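Local coordinates for amino Transferase (Eubacterium rectale, PDB 3ELE), which probably transfers amino groups between amino acids and keto acids with pyridoxal-5'-phosphate as cofactor, at residues 38-43 / 375-380; 71-76 / 285-290; 80-85 / 102-107; 313-318 / 381-386. All blocks are in the same frame, centred on the assembly; numbering follows the deposited sequence. Where two conformers were deposited one is given.

Contact 1: 38-43 / 375-380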
loop_
_atom_site.group_PDB
_atom_site.type_symbol
_atom_site.label_atom_id
_atom_site.label_comp_id
_atom_site.label_asym_id
_atom_site.label_seq_id
_atom_site.Cartn_x
_atom_site.Cartn_y
_atom_site.Cartn_z
ATOM N N TYR A 38 29.802 -16.749 1.631
ATOM C CA TYR A 38 30.028 -15.300 1.638
ATOM C C TYR A 38 28.968 -14.630 0.785
ATOM O O TYR A 38 29.165 -14.298 -0.396
ATOM C CB TYR A 38 31.469 -15.012 1.221
ATOM C CG TYR A 38 32.419 -15.943 1.971
ATOM C CD1 TYR A 38 32.646 -15.782 3.330
ATOM C CD2 TYR A 38 33.040 -17.016 1.323
ATOM C CE1 TYR A 38 33.507 -16.666 4.051
ATOM C CE2 TYR A 38 33.929 -17.910 2.031
ATOM C CZ TYR A 38 34.144 -17.730 3.391
ATOM O OH TYR A 38 35.010 -18.604 4.076
ATOM N N ASP A 39 27.826 -14.435 1.437
ATOM C CA ASP A 39 26.644 -13.866 0.822
ATOM C C ASP A 39 26.597 -12.347 0.900
ATOM O O ASP A 39 26.282 -11.779 1.963
ATOM C CB ASP A 39 25.400 -14.481 1.474
ATOM C CG ASP A 39 24.104 -13.991 0.880
ATOM O OD1 ASP A 39 24.089 -13.421 -0.246
ATOM O OD2 ASP A 39 23.077 -14.203 1.576
ATOM N N PHE A 40 26.881 -11.714 -0.250
ATOM C CA PHE A 40 26.794 -10.271 -0.423
ATOM C C PHE A 40 25.663 -9.904 -1.394
ATOM O O PHE A 40 25.714 -8.829 -1.990
ATOM C CB PHE A 40 28.109 -9.705 -0.989
ATOM C CG PHE A 40 29.340 -10.093 -0.224
ATOM C CD1 PHE A 40 29.783 -9.337 0.865
ATOM C CD2 PHE A 40 30.101 -11.179 -0.633
ATOM C CE1 PHE A 40 30.942 -9.687 1.547
ATOM C CE2 PHE A 40 31.255 -11.545 0.052
ATOM C CZ PHE A 40 31.676 -10.794 1.136
ATOM N N SER A 41 24.623 -10.743 -1.515
ATOM C CA SER A 41 23.541 -10.534 -2.501
ATOM C C SER A 41 22.417 -9.540 -2.122
ATOM O O SER A 41 22.452 -8.402 -2.563
ATOM C CB SER A 41 22.942 -11.884 -2.938
ATOM O OG SER A 41 22.243 -12.507 -1.873
ATOM N N ILE A 42 21.433 -9.960 -1.322
ATOM C CA ILE A 42 20.266 -9.101 -0.993
ATOM C C ILE A 42 20.619 -7.895 -0.096
ATOM O O ILE A 42 21.384 -8.032 0.859
ATOM C CB ILE A 42 19.033 -9.908 -0.415
ATOM C CG1 ILE A 42 19.347 -10.600 0.919
ATOM C CG2 ILE A 42 18.528 -10.943 -1.457
ATOM C CD1 ILE A 42 18.152 -11.407 1.486
ATOM N N GLY A 43 20.050 -6.733 -0.434
ATOM C CA GLY A 43 20.301 -5.474 0.262
ATOM C C GLY A 43 19.380 -5.131 1.419
ATOM O O GLY A 43 18.774 -4.054 1.416
ATOM N N TYR A 375 27.208 -4.754 1.613
ATOM C CA TYR A 375 27.968 -4.893 2.890
ATOM C C TYR A 375 27.142 -4.652 4.152
ATOM O O TYR A 375 27.709 -4.557 5.259
ATOM C CB TYR A 375 29.309 -4.155 2.867
ATOM C CG TYR A 375 29.248 -2.701 2.527
ATOM C CD1 TYR A 375 29.034 -1.745 3.523
ATOM C CD2 TYR A 375 29.442 -2.261 1.222
ATOM C CE1 TYR A 375 28.985 -0.385 3.214
ATOM C CE2 TYR A 375 29.417 -0.882 0.918
ATOM C CZ TYR A 375 29.191 0.043 1.934
ATOM O OH TYR A 375 29.136 1.399 1.683
ATOM N N CYS A 376 25.810 -4.687 4.003
ATOM C CA CYS A 376 24.843 -4.770 5.117
ATOM C C CYS A 376 24.859 -6.271 5.563
ATOM O O CYS A 376 23.853 -7.013 5.541
ATOM C CB CYS A 376 23.458 -4.293 4.655
ATOM S SG CYS A 376 22.968 -4.914 2.998
ATOM N N VAL A 377 26.046 -6.688 5.980
ATOM C CA VAL A 377 26.380 -8.073 6.291
ATOM C C VAL A 377 27.185 -8.065 7.571
ATOM O O VAL A 377 27.544 -6.997 8.075
ATOM C CB VAL A 377 27.245 -8.706 5.150
ATOM C CG1 VAL A 377 26.505 -8.667 3.787
ATOM C CG2 VAL A 377 28.631 -8.016 5.046
ATOM N N ASP A 378 27.509 -9.262 8.055
ATOM C CA ASP A 378 28.267 -9.419 9.276
ATOM C C ASP A 378 29.734 -9.069 9.013
ATOM O O ASP A 378 30.337 -9.577 8.063
ATOM C CB ASP A 378 28.141 -10.856 9.782
ATOM C CG ASP A 378 28.499 -10.995 11.244
ATOM O OD1 ASP A 378 29.636 -10.648 11.660
ATOM O OD2 ASP A 378 27.625 -11.494 11.988
ATOM N N ARG A 379 30.294 -8.214 9.873
ATOM C CA ARG A 379 31.687 -7.763 9.779
ATOM C C ARG A 379 32.686 -8.930 9.702
ATOM O O ARG A 379 33.599 -8.900 8.886
ATOM C CB ARG A 379 32.024 -6.834 10.965
ATOM C CG ARG A 379 33.447 -6.266 10.952
ATOM C CD ARG A 379 33.680 -5.180 12.016
ATOM N NE ARG A 379 35.064 -4.700 11.931
ATOM C CZ ARG A 379 36.126 -5.245 12.535
ATOM N NH1 ARG A 379 36.016 -6.319 13.342
ATOM N NH2 ARG A 379 37.334 -4.703 12.335
ATOM N N GLU A 380 32.492 -9.954 10.535
ATOM C CA GLU A 380 33.399 -11.117 10.565
ATOM C C GLU A 380 33.344 -11.938 9.263
ATOM O O GLU A 380 34.364 -12.509 8.874
ATOM C CB GLU A 380 33.168 -12.008 11.805
ATOM C CG GLU A 380 33.103 -11.261 13.161
ATOM C CD GLU A 380 34.198 -10.206 13.353
ATOM O OE1 GLU A 380 35.384 -10.572 13.454
ATOM O OE2 GLU A 380 33.850 -9.004 13.426
#
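The backbones run close where Gly43 faces Cys376, CA to CA 6.7 Å and in touch through the cysteine sulfur, and their nearest approach is 6.4 Å between Phe40 CA and Tyr375 CA. Each segment is a connection in the small domain of the class I and II aminotransferase fold: 38-43 runs off the short strand 38-39, and the loop that opens 375-380 leads from strand 370-374 into helix 379-396. Val377 carries one half of the meeting. Its CG1, set beside its own backbone N and anti to the carbonyl carbon (chi1 -59°), lies 3.6 Å from Asp39 O and rests more loosely against the Phe40 ring, with 4.4 Å between CG1 and Phe40 CD1. Phe389 of helix 379-396 meets the same ring. The other half belongs to Cys376, the centre of an inverse gamma turn, whose SG sits 3.9 Å from Gly43 CA. These contacts are van der Waals in kind; the polar ties between the two chain regions run through neighbouring residues, since Ser41 O accepts from Arg372 NH2 and is also hydrogen-bonded to Ser374 OG. Asp378 caps the start of helix 379-396, its OD1 accepting from Glu380 N through the anti lone pair. On the facing segment an Asx turn fixes the bend after the strand. Asp39 OD1 is gripped twice there: Ser41 OG donates to its syn lone pair at 2.6 Å, while Ser41 N approaches from above the carboxylate plane, 38° out of it, with an N-H...OD1 angle of 159°.

Contact 2: 71-76 / 285-290. With PLP (pyridoxal-5'-phosphate), chain H.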
loop_
_atom_site.group_PDB
_atom_site.type_symbol
_atom_site.label_atom_id
_atom_site.label_comp_id
_atom_site.label_asym_id
_atom_site.label_seq_id
_atom_site.Cartn_x
_atom_site.Cartn_y
_atom_site.Cartn_z
ATOM N N GLY A 71 -6.920 3.890 14.642
ATOM C CA GLY A 71 -7.902 4.366 13.675
ATOM C C GLY A 71 -7.309 4.890 12.394
ATOM O O GLY A 71 -6.106 5.123 12.318
ATOM N N TYR A 72 -8.153 5.084 11.386
ATOM C CA TYR A 72 -7.714 5.705 10.132
ATOM C C TYR A 72 -7.225 7.130 10.429
ATOM O O TYR A 72 -7.822 7.833 11.250
ATOM C CB TYR A 72 -8.854 5.892 9.109
ATOM C CG TYR A 72 -9.537 4.658 8.585
ATOM C CD1 TYR A 72 -8.854 3.765 7.766
ATOM C CD2 TYR A 72 -10.892 4.409 8.850
ATOM C CE1 TYR A 72 -9.480 2.616 7.247
ATOM C CE2 TYR A 72 -11.540 3.254 8.330
ATOM C CZ TYR A 72 -10.809 2.367 7.518
ATOM O OH TYR A 72 -11.392 1.240 6.984
ATOM N N THR A 73 -6.124 7.516 9.795
ATOM C CA THR A 73 -5.668 8.898 9.797
ATOM C C THR A 73 -6.339 9.447 8.506
ATOM O O THR A 73 -7.009 8.707 7.784
ATOM C CB THR A 73 -4.121 8.992 9.694
ATOM O OG1 THR A 73 -3.663 8.430 8.456
ATOM C CG2 THR A 73 -3.436 8.247 10.854
ATOM N N SER A 74 -6.156 10.729 8.207
ATOM C CA SER A 74 -6.578 11.266 6.900
ATOM C C SER A 74 -5.748 10.546 5.808
ATOM O O SER A 74 -4.712 9.894 6.113
ATOM C CB SER A 74 -6.311 12.769 6.836
ATOM O OG SER A 74 -4.912 13.014 6.994
ATOM N N ALA A 75 -6.182 10.661 4.554
ATOM C CA ALA A 75 -5.472 10.048 3.412
ATOM C C ALA A 75 -3.978 10.418 3.354
ATOM O O ALA A 75 -3.119 9.543 3.161
ATOM C CB ALA A 75 -6.145 10.433 2.098
ATOM N N GLN A 76 -3.703 11.708 3.543
ATOM C CA GLN A 76 -2.357 12.259 3.506
ATOM C C GLN A 76 -1.532 12.045 4.761
ATOM O O GLN A 76 -0.343 12.288 4.716
ATOM C CB GLN A 76 -2.352 13.758 3.121
ATOM C CG GLN A 76 -2.969 14.784 4.114
ATOM C CD GLN A 76 -4.465 15.018 3.926
ATOM O OE1 GLN A 76 -5.232 14.091 3.666
ATOM N NE2 GLN A 76 -4.882 16.256 4.090
ATOM N N TYR A 285 -4.409 2.776 -1.613
ATOM C CA TYR A 285 -3.849 3.232 -0.333
ATOM C C TYR A 285 -4.916 4.037 0.383
ATOM O O TYR A 285 -5.583 4.852 -0.249
ATOM C CB TYR A 285 -2.591 4.107 -0.497
ATOM C CG TYR A 285 -1.487 3.593 -1.391
ATOM C CD1 TYR A 285 -1.204 2.236 -1.506
ATOM C CD2 TYR A 285 -0.641 4.483 -2.062
ATOM C CE1 TYR A 285 -0.131 1.778 -2.315
ATOM C CE2 TYR A 285 0.431 4.014 -2.867
ATOM C CZ TYR A 285 0.660 2.644 -2.977
ATOM O OH TYR A 285 1.676 2.090 -3.722
ATOM N N VAL A 286 -5.098 3.786 1.683
ATOM C CA VAL A 286 -6.091 4.524 2.493
ATOM C C VAL A 286 -5.345 5.483 3.431
ATOM O O VAL A 286 -5.718 6.656 3.547
ATOM C CB VAL A 286 -7.043 3.581 3.211
ATOM C CG1 VAL A 286 -8.003 4.342 4.125
ATOM C CG2 VAL A 286 -7.798 2.760 2.186
ATOM N N CYS A 287 -4.315 4.976 4.100
ATOM C CA CYS A 287 -3.400 5.798 4.887
ATOM C C CYS A 287 -2.178 4.976 5.295
ATOM O O CYS A 287 -2.254 3.747 5.300
ATOM C CB CYS A 287 -4.070 6.343 6.154
ATOM S SG CYS A 287 -4.572 5.136 7.415
ATOM N N ALA A 288 -1.081 5.655 5.655
ATOM C CA ALA A 288 0.116 4.988 6.173
ATOM C C ALA A 288 -0.244 4.388 7.519
ATOM O O ALA A 288 -1.171 4.896 8.170
ATOM C CB ALA A 288 1.274 5.965 6.326
ATOM N N PRO A 289 0.468 3.314 7.955
ATOM C CA PRO A 289 0.116 2.711 9.234
ATOM C C PRO A 289 0.146 3.713 10.412
ATOM O O PRO A 289 1.178 4.340 10.699
ATOM C CB PRO A 289 1.138 1.588 9.388
ATOM C CG PRO A 289 1.530 1.257 8.008
ATOM C CD PRO A 289 1.587 2.579 7.332
ATOM N N SER A 290 -1.009 3.839 11.052
ATOM C CA SER A 290 -1.262 4.823 12.106
ATOM C C SER A 290 -0.266 4.743 13.278
ATOM O O SER A 290 0.219 5.770 13.736
ATOM C CB SER A 290 -2.705 4.680 12.593
ATOM O OG SER A 290 -3.062 5.731 13.462
HETATM N N1 PLP H . -15.226 -2.889 1.951
HETATM C C2 PLP H . -16.299 -2.251 2.579
HETATM C C2A PLP H . -17.681 -2.672 2.234
HETATM C C3 PLP H . -16.058 -1.250 3.533
HETATM O O3 PLP H . -17.107 -0.647 4.170
HETATM C C4 PLP H . -14.724 -0.881 3.837
HETATM C C4A PLP H . -14.499 0.258 4.808
HETATM O O4A PLP H . -14.148 1.365 4.388
HETATM C C5 PLP H . -13.651 -1.554 3.178
HETATM C C6 PLP H . -13.913 -2.556 2.221
HETATM C C5A PLP H . -12.202 -1.208 3.417
HETATM O O4P PLP H . -11.625 -1.804 4.554
HETATM P P PLP H . -10.029 -1.576 4.769
HETATM O O1P PLP H . -9.423 -2.756 5.481
HETATM O O2P PLP H . -9.863 -0.341 5.599
HETATM O O3P PLP H . -9.348 -1.359 3.450
HETATM O O HOH W 1 -1.214 8.385 4.993
#
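Thr73 and Cys287 press together most closely, Thr73 OG1 lying 3.1 Å from Cys287 CB, where two loops pass with end-to-end directions 131° apart. This is the tight part. Cys287 points its side chain at the other loop, and its CB also comes within 3.6 Å of Ser74 O. Thr73 splits its branches: OG1, held between the backbone N and the carbonyl carbon (chi1 62°), takes the cysteine side and donates to Ser74 O, while CG2 turns to Ser290 and stands 3.6 Å from its OG. The polar ends have further partners, Gln293 NE2 for Thr73 OG1 and Leu69 O for Ser290 OG. Beside this tight patch Ala75 CA makes a nearly straight CA-H...O contact with Val286 O, the angle at H being 172°.

On the looser side, by the exposed Ala75, a water bridges the loops in addition to that contact: it donates to Ala75 O and accepts from Ala288 N at 2.8 Å. Val286, too, is only partly buried; its CG1 meets the Tyr72 ring obliquely, 3.8 Å from CD1.

Beyond that valine the tyrosine reaches away to the cofactor. Tyr72 OH donates to O2P of pyridoxal-5'-phosphate at 2.6 Å, and the oxygen lies at the ring edge, in its plane. This cofactor is also hydrogen-bonded to residues of the second subunit, among them Ser245, Ser247 and Tyr220 of that chain. A tyrosine lent across the dimer interface to the partner's phosphate is typical of the shared active site of fold-type I aminotransferases.

Contact 3: 80-85 / 102-107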
loop_
_atom_site.group_PDB
_atom_site.type_symbol
_atom_site.label_atom_id
_atom_site.label_comp_id
_atom_site.label_asym_id
_atom_site.label_seq_id
_atom_site.Cartn_x
_atom_site.Cartn_y
_atom_site.Cartn_z
ATOM N N GLU A 80 0.068 16.086 12.655
ATOM C CA GLU A 80 1.156 16.073 13.650
ATOM C C GLU A 80 2.411 15.358 13.139
ATOM O O GLU A 80 3.543 15.764 13.444
ATOM C CB GLU A 80 0.704 15.457 14.979
ATOM C CG GLU A 80 -0.402 16.249 15.704
ATOM C CD GLU A 80 -1.852 15.905 15.287
ATOM O OE1 GLU A 80 -2.109 15.009 14.418
ATOM O OE2 GLU A 80 -2.749 16.553 15.866
ATOM N N THR A 81 2.192 14.291 12.369
ATOM C CA THR A 81 3.266 13.550 11.726
ATOM C C THR A 81 3.898 14.401 10.614
ATOM O O THR A 81 5.120 14.573 10.584
ATOM C CB THR A 81 2.775 12.192 11.221
ATOM O OG1 THR A 81 2.342 11.434 12.364
ATOM C CG2 THR A 81 3.896 11.437 10.468
ATOM N N ARG A 82 3.061 14.931 9.727
ATOM C CA ARG A 82 3.515 15.792 8.633
ATOM C C ARG A 82 4.213 17.069 9.141
ATOM O O ARG A 82 5.279 17.439 8.615
ATOM C CB ARG A 82 2.349 16.125 7.701
ATOM C CG ARG A 82 1.888 14.917 6.939
ATOM C CD ARG A 82 0.771 15.196 6.014
ATOM N NE ARG A 82 -0.492 15.483 6.703
ATOM C CZ ARG A 82 -1.211 16.613 6.631
ATOM N NH1 ARG A 82 -0.856 17.652 5.892
ATOM N NH2 ARG A 82 -2.343 16.697 7.320
ATOM N N ALA A 83 3.624 17.704 10.164
ATOM C CA ALA A 83 4.204 18.900 10.829
ATOM C C ALA A 83 5.600 18.636 11.386
ATOM O O ALA A 83 6.501 19.418 11.141
ATOM C CB ALA A 83 3.278 19.421 11.944
ATOM N N ALA A 84 5.763 17.514 12.095
ATOM C CA ALA A 84 7.055 17.068 12.669
ATOM C C ALA A 84 8.156 16.850 11.621
ATOM O O ALA A 84 9.323 17.168 11.881
ATOM C CB ALA A 84 6.867 15.787 13.476
ATOM N N ILE A 85 7.781 16.307 10.456
ATOM C CA ILE A 85 8.727 16.106 9.328
ATOM C C ILE A 85 9.054 17.457 8.675
ATOM O O ILE A 85 10.215 17.728 8.427
ATOM C CB ILE A 85 8.183 15.144 8.263
ATOM C CG1 ILE A 85 8.024 13.746 8.845
ATOM C CG2 ILE A 85 9.104 15.088 6.986
ATOM C CD1 ILE A 85 7.272 12.782 7.930
ATOM N N LEU A 102 3.569 17.530 2.772
ATOM C CA LEU A 102 3.836 16.087 2.950
ATOM C C LEU A 102 2.620 15.218 2.689
ATOM O O LEU A 102 1.486 15.659 2.916
ATOM C CB LEU A 102 4.349 15.799 4.369
ATOM C CG LEU A 102 5.804 16.100 4.755
ATOM C CD1 LEU A 102 6.742 15.261 3.878
ATOM C CD2 LEU A 102 6.152 17.568 4.675
ATOM N N TYR A 103 2.870 14.006 2.180
ATOM C CA TYR A 103 1.835 12.967 2.003
ATOM C C TYR A 103 2.459 11.686 2.547
ATOM O O TYR A 103 3.445 11.223 1.984
ATOM C CB TYR A 103 1.437 12.833 0.529
ATOM C CG TYR A 103 0.348 11.821 0.255
ATOM C CD1 TYR A 103 0.649 10.475 0.111
ATOM C CD2 TYR A 103 -0.974 12.200 0.122
ATOM C CE1 TYR A 103 -0.330 9.528 -0.136
ATOM C CE2 TYR A 103 -1.961 11.260 -0.119
ATOM C CZ TYR A 103 -1.633 9.922 -0.257
ATOM O OH TYR A 103 -2.591 8.958 -0.505
HETATM N N MSE A 104 1.903 11.126 3.621
HETATM C CA MSE A 104 2.473 9.939 4.264
HETATM C C MSE A 104 2.128 8.686 3.455
HETATM O O MSE A 104 0.972 8.480 3.096
HETATM C CB MSE A 104 2.008 9.786 5.716
HETATM C CG MSE A 104 2.265 11.026 6.605
HETATM SE SE MSE A 104 4.073 11.687 6.562
HETATM C CE MSE A 104 4.952 10.170 7.379
ATOM N N THR A 105 3.148 7.871 3.196
ATOM C CA THR A 105 3.033 6.685 2.350
ATOM C C THR A 105 3.499 5.426 3.074
ATOM O O THR A 105 4.065 5.489 4.161
ATOM C CB THR A 105 3.857 6.842 1.047
ATOM O OG1 THR A 105 5.251 6.939 1.376
ATOM C CG2 THR A 105 3.407 8.059 0.223
HETATM N N MSE A 106 3.269 4.294 2.422
HETATM C CA MSE A 106 3.633 2.980 2.910
HETATM C C MSE A 106 4.964 2.535 2.315
HETATM O O MSE A 106 5.049 1.494 1.655
HETATM C CB MSE A 106 2.485 2.018 2.606
HETATM C CG MSE A 106 1.191 2.499 3.327
HETATM SE SE MSE A 106 -0.204 1.237 3.271
HETATM C CE MSE A 106 -0.548 1.398 1.458
ATOM N N GLY A 107 6.001 3.339 2.565
ATOM C CA GLY A 107 7.351 3.101 2.070
ATOM C C GLY A 107 7.647 3.796 0.755
ATOM O O GLY A 107 6.757 4.381 0.118
#
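Helix 79-93 packs here against strand 102-105, an outermost strand of the seven-stranded mixed sheet in the large domain, the cofactor-binding core of the aminotransferase fold. The segment axes approach to 8.6 Å and their directions differ by 116°, so the helix lies steeply across the strand. Leu102 and Met104, two residues apart, both direct their side chains at the helix, while Tyr103 between them points away to helices 108-119 and 269-282.

Met104, present as selenomethionine, folds back on itself at its second and third torsions (-52° and -66°). That double bend brings its CE into a notch between Thr81 CG2 and Ile85 CD1, each 3.5 Å away; Ile85 and Met104 approach tip to tip. The other branch of the isoleucine, CG2, crosses Leu102 at CD1. Arg82 slides past Leu102 in the opposite direction, laying its aliphatic CG 3.7 Å from Leu102 CB, and then bends at chi3. Its charged end leaves the apolar patch for Asp100, a salt bridge from NH1, and for Gly77 O, which accepts from NE.

Beyond the strand, after Met106, the chain reaches Gly107, which belongs to the pyridoxal-5'-phosphate pocket and stands at the N-cap of helix 108-119. Back at the helix interface, the tightest approach is made by a methylene: Arg82 CD lies 3.2 Å from Leu102 O, the carbonyl oxygen that is also hydrogen-bonded to Tyr273 OH.

Contact 4: 313-318 / 381-386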
loop_
_atom_site.group_PDB
_atom_site.type_symbol
_atom_site.label_atom_id
_atom_site.label_comp_id
_atom_site.label_asym_id
_atom_site.label_seq_id
_atom_site.Cartn_x
_atom_site.Cartn_y
_atom_site.Cartn_z
ATOM N N ARG A 313 32.290 -1.036 5.045
ATOM C CA ARG A 313 32.762 -0.438 3.780
ATOM C C ARG A 313 34.279 -0.434 3.730
ATOM O O ARG A 313 34.855 -0.932 2.782
ATOM C CB ARG A 313 32.284 1.014 3.594
ATOM C CG ARG A 313 32.643 1.630 2.213
ATOM C CD ARG A 313 32.584 3.165 2.208
ATOM N NE ARG A 313 33.462 3.742 3.225
ATOM C CZ ARG A 313 33.680 5.045 3.426
ATOM N NH1 ARG A 313 33.128 5.967 2.661
ATOM N NH2 ARG A 313 34.495 5.434 4.400
ATOM N N ASP A 314 34.896 0.127 4.767
ATOM C CA ASP A 314 36.356 0.253 4.866
ATOM C C ASP A 314 37.077 -1.098 4.876
ATOM O O ASP A 314 38.110 -1.262 4.239
ATOM C CB ASP A 314 36.737 1.061 6.123
ATOM C CG ASP A 314 36.245 2.498 6.078
ATOM O OD1 ASP A 314 35.881 2.955 4.998
ATOM O OD2 ASP A 314 36.241 3.189 7.116
ATOM N N LEU A 315 36.500 -2.064 5.578
ATOM C CA LEU A 315 37.072 -3.410 5.661
ATOM C C LEU A 315 37.033 -4.069 4.263
ATOM O O LEU A 315 38.055 -4.503 3.762
ATOM C CB LEU A 315 36.308 -4.234 6.701
ATOM C CG LEU A 315 36.870 -5.562 7.193
ATOM C CD1 LEU A 315 38.183 -5.332 7.982
ATOM C CD2 LEU A 315 35.833 -6.221 8.113
ATOM N N LEU A 316 35.870 -4.056 3.615
ATOM C CA LEU A 316 35.709 -4.638 2.265
ATOM C C LEU A 316 36.562 -3.919 1.206
ATOM O O LEU A 316 37.202 -4.567 0.367
ATOM C CB LEU A 316 34.221 -4.619 1.845
ATOM C CG LEU A 316 33.783 -5.405 0.611
ATOM C CD1 LEU A 316 34.054 -6.910 0.835
ATOM C CD2 LEU A 316 32.321 -5.145 0.324
ATOM N N TYR A 317 36.570 -2.583 1.248
ATOM C CA TYR A 317 37.349 -1.780 0.298
ATOM C C TYR A 317 38.855 -2.037 0.449
ATOM O O TYR A 317 39.547 -2.243 -0.558
ATOM C CB TYR A 317 37.044 -0.277 0.449
ATOM C CG TYR A 317 37.805 0.606 -0.522
ATOM C CD1 TYR A 317 37.410 0.699 -1.860
ATOM C CD2 TYR A 317 38.925 1.345 -0.113
ATOM C CE1 TYR A 317 38.088 1.498 -2.763
ATOM C CE2 TYR A 317 39.627 2.150 -1.031
ATOM C CZ TYR A 317 39.191 2.226 -2.361
ATOM O OH TYR A 317 39.861 3.020 -3.290
ATOM N N GLU A 318 39.343 -2.019 1.694
ATOM C CA GLU A 318 40.758 -2.259 1.985
ATOM C C GLU A 318 41.206 -3.649 1.523
ATOM O O GLU A 318 42.224 -3.774 0.857
ATOM C CB GLU A 318 41.087 -2.068 3.483
ATOM C CG GLU A 318 41.025 -0.619 3.975
HETATM N N MSE A 381 32.172 -11.978 8.610
HETATM C CA MSE A 381 32.017 -12.678 7.336
HETATM C C MSE A 381 32.887 -11.982 6.271
HETATM O O MSE A 381 33.501 -12.660 5.448
HETATM C CB MSE A 381 30.531 -12.762 6.918
HETATM C CG MSE A 381 30.265 -13.490 5.613
HETATM SE SE MSE A 381 30.625 -12.365 4.040
HETATM C CE MSE A 381 28.900 -11.487 3.774
ATOM N N ILE A 382 32.935 -10.639 6.288
ATOM C CA ILE A 382 33.778 -9.868 5.343
ATOM C C ILE A 382 35.261 -10.282 5.481
ATOM O O ILE A 382 35.925 -10.522 4.479
ATOM C CB ILE A 382 33.664 -8.316 5.510
ATOM C CG1 ILE A 382 32.238 -7.837 5.261
ATOM C CG2 ILE A 382 34.596 -7.601 4.518
ATOM C CD1 ILE A 382 32.071 -6.320 5.377
ATOM N N LYS A 383 35.747 -10.408 6.721
ATOM C CA LYS A 383 37.140 -10.842 6.980
ATOM C C LYS A 383 37.386 -12.294 6.560
ATOM O O LYS A 383 38.415 -12.591 5.939
ATOM C CB LYS A 383 37.519 -10.695 8.458
ATOM C CG LYS A 383 37.399 -9.288 9.014
ATOM C CD LYS A 383 37.951 -9.245 10.409
ATOM C CE LYS A 383 37.839 -7.876 11.017
ATOM N NZ LYS A 383 38.520 -7.873 12.346
ATOM N N HIS A 384 36.423 -13.175 6.867
ATOM C CA HIS A 384 36.549 -14.612 6.515
ATOM C C HIS A 384 36.419 -14.836 4.997
ATOM O O HIS A 384 36.890 -15.843 4.478
ATOM C CB HIS A 384 35.551 -15.513 7.275
ATOM C CG HIS A 384 35.596 -15.352 8.765
ATOM N ND1 HIS A 384 34.457 -15.263 9.536
ATOM C CD2 HIS A 384 36.636 -15.172 9.609
ATOM C CE1 HIS A 384 34.797 -15.087 10.799
ATOM N NE2 HIS A 384 36.114 -15.029 10.871
ATOM N N SER A 385 35.811 -13.890 4.279
ATOM C CA SER A 385 35.669 -13.984 2.817
ATOM C C SER A 385 36.945 -13.713 2.012
ATOM O O SER A 385 37.014 -14.118 0.845
ATOM C CB SER A 385 34.605 -13.013 2.319
ATOM O OG SER A 385 35.053 -11.666 2.355
HETATM N N MSE A 386 37.938 -13.039 2.615
HETATM C CA MSE A 386 39.143 -12.584 1.868
HETATM C C MSE A 386 39.968 -13.650 1.156
HETATM O O MSE A 386 40.358 -13.434 0.009
HETATM C CB MSE A 386 40.010 -11.617 2.702
HETATM C CG MSE A 386 39.299 -10.280 2.953
HETATM SE SE MSE A 386 38.958 -9.320 1.307
HETATM C CE MSE A 386 37.510 -8.189 1.861
#
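Leu315 projects from helix 313-318 against the flank of helix 381-386, its CD2 coming to 3.6 Å from Lys383 CG. The segments run almost parallel, 6° between their directions, with axes 9.8 Å apart. The leucine tip is the main bump: CD2 also lies 4.0 Å from Ile382 CB, so it fills the hollow between the isoleucine and the lysine. Lys383, extended beyond CG, crosses the leucine at about a right angle and offers its CE as well as its CG to the methyls; this lysine side is exposed.

One residue on, Leu316 fills a second, deeper hollow. Its CD1 rests in the groove formed by Ile382 CG2 and the CE of selenomethionine Met386, 3.8 Å from each. Ile382 CG2 stands anti to its backbone N, which points this branch at the opposing helix, and the bend of Met386 at chi2 (-63°) swings CE in from one turn further along.

Helix 306-323 also packs on strand 335-339, Leu316 and Tyr317 both touching Met336. Helix 379-396 in turn rests on strand 38-39, where Ser385 meets Tyr38; each helix of the pair thus touches a different strand of the small domain.

Contacts 1 and 4 form one neighbourhood, with centres 10 Å apart, and both use helix 379-396: Tyr38 CD1 of contact 1 lies 3.5 Å from Ser385 CB of contact 4. Contacts 2 and 3 form another, also 10 Å between centres, where Gln76 O and Met104 N are 2.8 Å apart, a probable hydrogen bond. The two groups are well separated, contacts 2 and 4 lying 43 Å apart between centres on opposite sides of the chain's centre. Pyridoxal-5'-phosphate relates them: Gly43 of contact 1 lies near a bound cofactor and Gly107 of contact 3 touches one, whereas contact 2 reaches the cofactor held mainly by the second subunit.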